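PDB 5XGG: unconventional myosin IB from Entamoeba histolytica, which is a class I myosin, probably an actin-based motor, whose C-terminal SH3 domain is likely to recognise proline-rich ligands. Local coordinates for residues E19-K24 / G48-N53; V7-P12 / N53-I58. All blocks are in the same frame, centred on the assembly; numbering follows the deposited sequence.

Contact 1 (E19-K24 / G48-N53); sequences EELSFK and GWIPNN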
ATOM      1  N   GLU A  19      11.291  -0.284   9.242  1.00  9.70           N
ATOM      2  CA  GLU A  19       9.946  -0.715   9.461  1.00 10.19           C
ATOM      3  C   GLU A  19       8.987  -0.128   8.448  1.00  8.47           C
ATOM      4  O   GLU A  19       7.790  -0.429   8.459  1.00  7.22           O
ATOM      5  CB  GLU A  19       9.456  -0.362  10.821  1.00 10.95           C
ATOM      6  CG  GLU A  19      10.145  -1.086  11.976  1.00 13.17           C
ATOM      7  CD  GLU A  19      11.551  -0.634  12.275  1.00 15.29           C
ATOM      8  OE1 GLU A  19      11.925   0.533  12.032  1.00 16.27           O
ATOM      9  OE2 GLU A  19      12.280  -1.491  12.850  1.00 21.70           O
ATOM     10  N   GLU A  20       9.507   0.762   7.592  1.00  7.98           N
ATOM     11  CA  GLU A  20       8.741   1.284   6.446  1.00  7.56           C
ATOM     12  C   GLU A  20       9.071   0.470   5.179  1.00  8.27           C
ATOM     13  O   GLU A  20      10.100  -0.264   5.059  1.00  8.61           O
ATOM     14  CB  GLU A  20       8.990   2.795   6.253  1.00  7.31           C
ATOM     15  CG  GLU A  20       8.196   3.627   7.245  1.00  7.87           C
ATOM     16  CD  GLU A  20       8.636   5.065   7.269  1.00  9.25           C
ATOM     17  OE1 GLU A  20       9.191   5.555   6.296  1.00 10.45           O
ATOM     18  OE2 GLU A  20       8.352   5.745   8.302  1.00  9.30           O
ATOM     19  N   LEU A  21       8.177   0.662   4.201  1.00  8.19           N
ATOM     20  CA  LEU A  21       8.262   0.026   2.885  1.00  8.32           C
ATOM     21  C   LEU A  21       8.485   1.078   1.824  1.00  8.23           C
ATOM     22  O   LEU A  21       7.679   1.998   1.629  1.00  7.90           O
ATOM     23  CB  LEU A  21       6.985  -0.791   2.653  1.00  8.47           C
ATOM     24  CG  LEU A  21       6.798  -1.478   1.287  1.00  8.13           C
ATOM     25  CD1 LEU A  21       7.791  -2.593   1.125  1.00  8.51           C
ATOM     26  CD2 LEU A  21       5.283  -1.980   1.205  1.00  8.09           C
ATOM     27  N   SER A  22       9.531   0.913   1.025  1.00  7.55           N
ATOM     28  CA  SER A  22       9.714   1.701  -0.190  1.00  8.01           C
ATOM     29  C   SER A  22       8.927   1.194  -1.384  1.00  7.79           C
ATOM     30  O   SER A  22       8.539  -0.004  -1.421  1.00  7.97           O
ATOM     31  CB  SER A  22      11.200   1.724  -0.603  1.00  8.84           C
ATOM     32  OG  SER A  22      12.059   2.134   0.453  1.00  9.72           O
ATOM     33  N   PHE A  23       8.674   2.096  -2.343  1.00  7.62           N
ATOM     34  CA  PHE A  23       7.884   1.715  -3.506  1.00  8.06           C
ATOM     35  C   PHE A  23       8.047   2.795  -4.567  1.00  8.51           C
ATOM     36  O   PHE A  23       8.547   3.899  -4.312  1.00  9.34           O
ATOM     37  CB  PHE A  23       6.376   1.450  -3.144  1.00  7.28           C
ATOM     38  CG  PHE A  23       5.733   2.543  -2.420  1.00  6.96           C
ATOM     39  CD1 PHE A  23       5.081   3.610  -3.113  1.00  6.81           C
ATOM     40  CD2 PHE A  23       5.676   2.521  -1.010  1.00  7.73           C
ATOM     41  CE1 PHE A  23       4.499   4.670  -2.386  1.00  6.40           C
ATOM     42  CE2 PHE A  23       5.079   3.595  -0.305  1.00  7.19           C
ATOM     43  CZ  PHE A  23       4.469   4.634  -1.001  1.00  6.72           C
ATOM     44  N   LYS A  24       7.652   2.422  -5.780  1.00  9.67           N
ATOM     45  CA  LYS A  24       7.710   3.273  -6.927  1.00 10.95           C
ATOM     46  C   LYS A  24       6.297   3.506  -7.436  1.00 10.18           C
ATOM     47  O   LYS A  24       5.384   2.740  -7.148  1.00  8.42           O
ATOM     48  CB  LYS A  24       8.668   2.641  -7.946  1.00 16.81           C
ATOM     49  CG  LYS A  24       8.112   1.636  -8.887  1.00 22.81           C
ATOM     50  CD  LYS A  24       9.255   0.821  -9.542  1.00 29.27           C
ATOM     51  CE  LYS A  24       8.718  -0.277 -10.508  1.00 34.62           C
ATOM     52  NZ  LYS A  24       8.167  -1.461  -9.763  1.00 36.79           N
ATOM     53  N   GLY A  48       5.905  -3.437   5.260  1.00  7.11           N
ATOM     54  CA  GLY A  48       6.317  -2.282   6.044  1.00  6.92           C
ATOM     55  C   GLY A  48       5.244  -1.193   5.990  1.00  6.70           C
ATOM     56  O   GLY A  48       4.307  -1.243   5.190  1.00  6.60           O
ATOM     57  N   TRP A  49       5.405  -0.176   6.811  1.00  6.61           N
ATOM     58  CA  TRP A  49       4.480   0.923   6.783  1.00  7.04           C
ATOM     59  C   TRP A  49       4.736   1.831   5.576  1.00  7.24           C
ATOM     60  O   TRP A  49       5.863   2.163   5.232  1.00  7.21           O
ATOM     61  CB  TRP A  49       4.589   1.771   8.078  1.00  7.49           C
ATOM     62  CG  TRP A  49       4.260   1.038   9.282  1.00  7.88           C
ATOM     63  CD1 TRP A  49       5.150   0.495  10.156  1.00  8.75           C
ATOM     64  CD2 TRP A  49       2.937   0.668   9.750  1.00  8.21           C
ATOM     65  NE1 TRP A  49       4.452  -0.172  11.177  1.00  9.25           N
ATOM     66  CE2 TRP A  49       3.111  -0.062  10.967  1.00  9.35           C
ATOM     67  CE3 TRP A  49       1.637   0.909   9.293  1.00  8.71           C
ATOM     68  CZ2 TRP A  49       2.030  -0.627  11.656  1.00 11.04           C
ATOM     69  CZ3 TRP A  49       0.553   0.482  10.028  1.00 10.86           C
ATOM     70  CH2 TRP A  49       0.739  -0.335  11.201  1.00 10.53           C
ATOM     71  N   ILE A  50       3.619   2.315   5.051  1.00  7.11           N
ATOM     72  CA  ILE A  50       3.580   3.284   3.966  1.00  7.58           C
ATOM     73  C   ILE A  50       2.660   4.433   4.338  1.00  7.20           C
ATOM     74  O   ILE A  50       1.669   4.294   5.030  1.00  7.66           O
ATOM     75  CB  ILE A  50       3.101   2.637   2.671  1.00  8.19           C
ATOM     76  CG1 ILE A  50       1.575   2.227   2.673  1.00  8.75           C
ATOM     77  CG2 ILE A  50       3.919   1.441   2.280  1.00  8.73           C
ATOM     78  CD1 ILE A  50       1.080   1.709   1.319  1.00  9.83           C
ATOM     79  N   PRO A  51       2.998   5.640   3.875  1.00  7.13           N
ATOM     80  CA  PRO A  51       2.104   6.793   4.029  1.00  7.44           C
ATOM     81  C   PRO A  51       0.909   6.719   3.100  1.00  7.10           C
ATOM     82  O   PRO A  51       1.092   6.583   1.871  1.00  5.87           O
ATOM     83  CB  PRO A  51       3.024   7.965   3.622  1.00  7.55           C
ATOM     84  CG  PRO A  51       4.021   7.347   2.738  1.00  7.19           C
ATOM     85  CD  PRO A  51       4.204   5.941   3.143  1.00  7.85           C
ATOM     86  N   ASN A  52      -0.317   6.715   3.675  1.00  7.41           N
ATOM     87  CA  ASN A  52      -1.480   6.510   2.859  1.00  9.45           C
ATOM     88  C   ASN A  52      -1.752   7.623   1.863  1.00  8.94           C
ATOM     89  O   ASN A  52      -2.410   7.395   0.923  1.00  9.82           O
ATOM     90  CB  ASN A  52      -2.720   6.172   3.724  1.00 10.82           C
ATOM     91  CG  ASN A  52      -3.276   7.379   4.508  1.00 14.69           C
ATOM     92  OD1 ASN A  52      -3.166   8.506   4.106  1.00 18.65           O
ATOM     93  ND2 ASN A  52      -3.944   7.099   5.617  1.00 16.28           N
ATOM     94  N   ASN A  53      -1.204   8.847   2.088  1.00  7.27           N
ATOM     95  CA  ASN A  53      -1.375   9.911   1.119  1.00  7.75           C
ATOM     96  C   ASN A  53      -0.427   9.841  -0.071  1.00  7.43           C
ATOM     97  O   ASN A  53      -0.489  10.745  -0.924  1.00  8.30           O
ATOM     98  CB  ASN A  53      -1.318  11.248   1.839  1.00  7.94           C
ATOM     99  CG  ASN A  53       0.024  11.539   2.545  1.00  7.86           C
ATOM    100  OD1 ASN A  53       0.944  10.765   2.499  1.00  7.55           O
ATOM    101  ND2 ASN A  53       0.077  12.671   3.275  1.00  7.57           N
TER
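Glu-19 and Leu-21, in the RT loop of the SH3 domain, join Trp-49 of strand 46-51 through two backbone hydrogen bonds that bracket the single bridge between Glu-20 and Trp-49. Trp-49 N donates to Glu-19 O at 2.9 Å, nearly straight at 168°, lying in the carbonyl plane on a lone pair. Leu-21 N donates to Trp-49 O at 2.9 Å, but from 41° out of that carbonyl plane. Glu-20 CA adds a C-H...O contact to Trp-49 O at 3.2 Å.

Apolar packing centres on the methyl CG2 of Ile-50, which meets Leu-21 CB at 3.8 Å and Phe-23 CE2 at 3.6 Å. With chi1 at 70°, Ile-50 sets this methyl beside its own backbone N, where it faces the loop. Leu-21 runs alongside Ile-50 in the same direction, whereas Phe-23 crosses it at about a right angle and takes Pro-51 CD at its ring edge.

Glu-20 passes Trp-49 O with CG at 3.4 Å; its chain then continues extended, bringing the carboxylate to the loop. There OE1 accepts from Ala-16 N and hydrogen-bonds Tyr-13 OH, an environment that would probably favour the ionised form of Glu-20.

Contact 2 (V7-P12 / N53-I58); sequences VKALYP and NYVKEI
The ALYPY motif of the SH3 fold, the counterpart of the family's ALYDY sequence, begins at Ala-9 and here meets the 3-10 turn and final strand of the domain. Strands 7-9 and 55-57 pair antiparallel, their directions 158° apart. Lys-8 with Lys-56 is the hydrogen-bonded pair: Lys-8 N donates to Lys-56 O at 2.9 Å, and Lys-56 N returns a bond to Lys-8 O at 2.9 Å. Past the strand end, Leu-10 N donates to Tyr-54 O at 2.8 Å, tying the motif to the turn.

Val-7, Ala-9, Val-55 and Glu-57 share one face of the sheet, with Lys-8 and Lys-56 on the other. Val-7, with chi1 at -59°, holds CG2 between its backbone N and carbonyl carbon, where it meets Val-55 CG2 at 3.6 Å. Ile-29 and Ile-31 of the next strand pack on Val-7, so this face continues into the domain interior.

Beyond the strands the contact becomes aromatic. Tyr-11 turns its ring edge toward the face of Tyr-54 in a T-shaped pair, with centroids 6.0 Å apart and planes at 83°. Leu-10 CB sits over the centre of the Tyr-11 ring, 3.7 Å above its plane. Tyr-54 in turn presents its own edge to the motif's backbone, CE2 lying 3.4 Å from Pro-12 O.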
ATOM      1  N   VAL A   7      -3.845  -0.931  -3.097  1.00  9.13           N
ATOM      2  CA  VAL A   7      -3.658   0.472  -3.409  1.00  8.65           C
ATOM      3  C   VAL A   7      -2.636   0.541  -4.517  1.00  8.33           C
ATOM      4  O   VAL A   7      -1.804  -0.353  -4.730  1.00  7.99           O
ATOM      5  CB  VAL A   7      -3.163   1.341  -2.203  1.00  8.98           C
ATOM      6  CG1 VAL A   7      -4.134   1.278  -1.012  1.00  9.37           C
ATOM      7  CG2 VAL A   7      -1.748   0.968  -1.756  1.00  9.47           C
ATOM      8  N   LYS A   8      -2.723   1.615  -5.286  1.00  9.81           N
ATOM      9  CA  LYS A   8      -1.709   1.913  -6.329  1.00  9.07           C
ATOM     10  C   LYS A   8      -0.931   3.168  -5.941  1.00  8.28           C
ATOM     11  O   LYS A   8      -1.536   4.201  -5.553  1.00  8.52           O
ATOM     12  CB  LYS A   8      -2.418   2.178  -7.640  1.00 11.72           C
ATOM     13  CG  LYS A   8      -1.489   2.373  -8.805  1.00 15.04           C
ATOM     14  CD  LYS A   8      -2.372   2.372 -10.053  1.00 21.75           C
ATOM     15  CE  LYS A   8      -1.657   2.845 -11.265  1.00 26.35           C
ATOM     16  NZ  LYS A   8      -2.481   2.453 -12.462  1.00 30.17           N
ATOM     17  N   ALA A   9       0.391   3.073  -5.953  1.00  7.76           N
ATOM     18  CA  ALA A   9       1.238   4.217  -5.588  1.00  7.32           C
ATOM     19  C   ALA A   9       1.081   5.326  -6.657  1.00  7.17           C
ATOM     20  O   ALA A   9       1.149   5.075  -7.839  1.00  7.78           O
ATOM     21  CB  ALA A   9       2.693   3.778  -5.524  1.00  7.07           C
ATOM     22  N   LEU A  10       0.906   6.546  -6.169  1.00  8.49           N
ATOM     23  CA  LEU A  10       0.757   7.732  -6.961  1.00  8.43           C
ATOM     24  C   LEU A  10       2.164   8.393  -7.144  1.00  9.13           C
ATOM     25  O   LEU A  10       2.429   9.096  -8.169  1.00  8.18           O
ATOM     26  CB  LEU A  10      -0.146   8.681  -6.261  1.00  9.17           C
ATOM     27  CG  LEU A  10      -1.553   8.264  -6.021  1.00 10.87           C
ATOM     28  CD1 LEU A  10      -2.280   9.300  -5.201  1.00 11.99           C
ATOM     29  CD2 LEU A  10      -2.226   7.907  -7.374  1.00 10.77           C
ATOM     30  N   TYR A  11       2.979   8.331  -6.086  1.00  8.43           N
ATOM     31  CA  TYR A  11       4.355   8.887  -6.125  1.00  8.68           C
ATOM     32  C   TYR A  11       5.292   7.813  -5.497  1.00 10.59           C
ATOM     33  O   TYR A  11       4.800   6.934  -4.707  1.00  9.34           O
ATOM     34  CB  TYR A  11       4.398  10.129  -5.264  1.00  9.12           C
ATOM     35  CG  TYR A  11       3.156  10.929  -5.325  1.00  9.66           C
ATOM     36  CD1 TYR A  11       2.844  11.709  -6.498  1.00  9.56           C
ATOM     37  CD2 TYR A  11       2.224  10.951  -4.233  1.00 10.09           C
ATOM     38  CE1 TYR A  11       1.613  12.397  -6.568  1.00 10.34           C
ATOM     39  CE2 TYR A  11       1.054  11.635  -4.317  1.00 11.07           C
ATOM     40  CZ  TYR A  11       0.742  12.346  -5.486  1.00 11.48           C
ATOM     41  OH  TYR A  11      -0.497  13.002  -5.529  1.00 14.80           O
ATOM     42  N   PRO A  12       6.604   7.842  -5.810  1.00  9.97           N
ATOM     43  CA  PRO A  12       7.477   6.926  -5.174  1.00 11.18           C
ATOM     44  C   PRO A  12       7.706   7.342  -3.722  1.00 10.07           C
ATOM     45  O   PRO A  12       7.525   8.460  -3.383  1.00  9.79           O
ATOM     46  CB  PRO A  12       8.799   7.066  -6.007  1.00 12.18           C
ATOM     47  CG  PRO A  12       8.839   8.459  -6.384  1.00 12.42           C
ATOM     48  CD  PRO A  12       7.381   8.815  -6.644  1.00 13.07           C
ATOM     49  N   ASN A  53      -1.204   8.847   2.088  1.00  7.27           N
ATOM     50  CA  ASN A  53      -1.375   9.911   1.119  1.00  7.75           C
ATOM     51  C   ASN A  53      -0.427   9.841  -0.071  1.00  7.43           C
ATOM     52  O   ASN A  53      -0.489  10.745  -0.924  1.00  8.30           O
ATOM     53  CB  ASN A  53      -1.318  11.248   1.839  1.00  7.94           C
ATOM     54  CG  ASN A  53       0.024  11.539   2.545  1.00  7.86           C
ATOM     55  OD1 ASN A  53       0.944  10.765   2.499  1.00  7.55           O
ATOM     56  ND2 ASN A  53       0.077  12.671   3.275  1.00  7.57           N
ATOM     57  N   TYR A  54       0.331   8.715  -0.215  1.00  6.79           N
ATOM     58  CA  TYR A  54       1.117   8.410  -1.416  1.00  6.15           C
ATOM     59  C   TYR A  54       0.435   7.500  -2.353  1.00  6.50           C
ATOM     60  O   TYR A  54       0.909   7.242  -3.436  1.00  5.89           O
ATOM     61  CB  TYR A  54       2.538   7.909  -1.115  1.00  5.40           C
ATOM     62  CG  TYR A  54       3.512   8.942  -0.729  1.00  5.68           C
ATOM     63  CD1 TYR A  54       3.321   9.749   0.403  1.00  5.52           C
ATOM     64  CD2 TYR A  54       4.739   9.067  -1.401  1.00  5.39           C
ATOM     65  CE1 TYR A  54       4.303  10.678   0.763  1.00  6.11           C
ATOM     66  CE2 TYR A  54       5.664  10.062  -1.088  1.00  5.87           C
ATOM     67  CZ  TYR A  54       5.471  10.805   0.034  1.00  6.27           C
ATOM     68  OH  TYR A  54       6.449  11.708   0.386  1.00  7.49           O
ATOM     69  N   VAL A  55      -0.700   6.961  -1.935  1.00  7.02           N
ATOM     70  CA  VAL A  55      -1.379   5.943  -2.707  1.00  7.33           C
ATOM     71  C   VAL A  55      -2.878   6.184  -2.824  1.00  8.10           C
ATOM     72  O   VAL A  55      -3.410   7.072  -2.183  1.00  8.46           O
ATOM     73  CB  VAL A  55      -1.146   4.585  -2.006  1.00  7.60           C
ATOM     74  CG1 VAL A  55       0.345   4.299  -1.728  1.00  6.89           C
ATOM     75  CG2 VAL A  55      -1.967   4.440  -0.728  1.00  7.80           C
ATOM     76  N   LYS A  56      -3.493   5.414  -3.713  1.00  9.83           N
ATOM     77  CA  LYS A  56      -4.953   5.454  -3.969  1.00 11.79           C
ATOM     78  C   LYS A  56      -5.512   4.080  -3.961  1.00 11.26           C
ATOM     79  O   LYS A  56      -5.053   3.196  -4.713  1.00 11.20           O
ATOM     80  CB  LYS A  56      -5.269   6.055  -5.316  1.00 14.50           C
ATOM     81  CG  LYS A  56      -6.752   6.452  -5.439  1.00 21.25           C
ATOM     82  CD  LYS A  56      -7.152   6.592  -6.902  1.00 27.24           C
ATOM     83  CE  LYS A  56      -8.412   7.450  -7.055  1.00 33.42           C
ATOM     84  NZ  LYS A  56      -9.257   6.977  -8.191  1.00 38.72           N
ATOM     85  N   GLU A  57      -6.517   3.918  -3.112  1.00 11.34           N
ATOM     86  CA  GLU A  57      -7.123   2.603  -2.911  1.00 14.12           C
ATOM     87  C   GLU A  57      -7.817   2.210  -4.179  1.00 16.16           C
ATOM     88  O   GLU A  57      -8.425   3.034  -4.802  1.00 18.04           O
ATOM     89  CB  GLU A  57      -8.032   2.607  -1.664  1.00 18.01           C
ATOM     90  CG  GLU A  57      -8.320   1.176  -1.200  1.00 22.05           C
ATOM     91  CD  GLU A  57      -9.220   1.143  -0.020  1.00 25.65           C
ATOM     92  OE1 GLU A  57      -9.563   2.235   0.568  1.00 29.97           O
ATOM     93  OE2 GLU A  57      -9.557  -0.015   0.290  1.00 34.40           O
ATOM     94  N   ILE A  58      -7.748   0.944  -4.558  1.00 15.39           N
ATOM     95  CA  ILE A  58      -8.339   0.447  -5.807  1.00 19.09           C
ATOM     96  C   ILE A  58      -9.654  -0.153  -5.392  1.00 19.71           C
ATOM     97  O   ILE A  58      -9.700  -1.042  -4.558  1.00 18.46           O
ATOM     98  CB  ILE A  58      -7.464  -0.639  -6.430  1.00 19.10           C
ATOM     99  CG1 ILE A  58      -6.109  -0.080  -6.883  1.00 21.26           C
ATOM    100  CG2 ILE A  58      -8.108  -1.285  -7.636  1.00 18.83           C
ATOM    101  CD1 ILE A  58      -5.017  -1.134  -6.967  1.00 21.74           C
TER

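How the contacts relate
From the N terminus, the chain enters contact 2 on strand 6-9, then runs through the RT loop, where residues 19-24 form the first half of contact 1. Strands 28-35 and 38-43 follow before strand 46-51 closes contact 1. The turn at Asn-53, common to both contacts, leads directly into strand 55-57, which closes contact 2; contact 1 is therefore nested inside the larger loop. Contact 1 anchors the RT loop to one outermost strand, and contact 2 adds the other beside strand 6-9. Phe-23 links them, its ring atom CD1 lying 3.4 Å from Ala-9 CB and CE1 3.3 Å from Tyr-11 O.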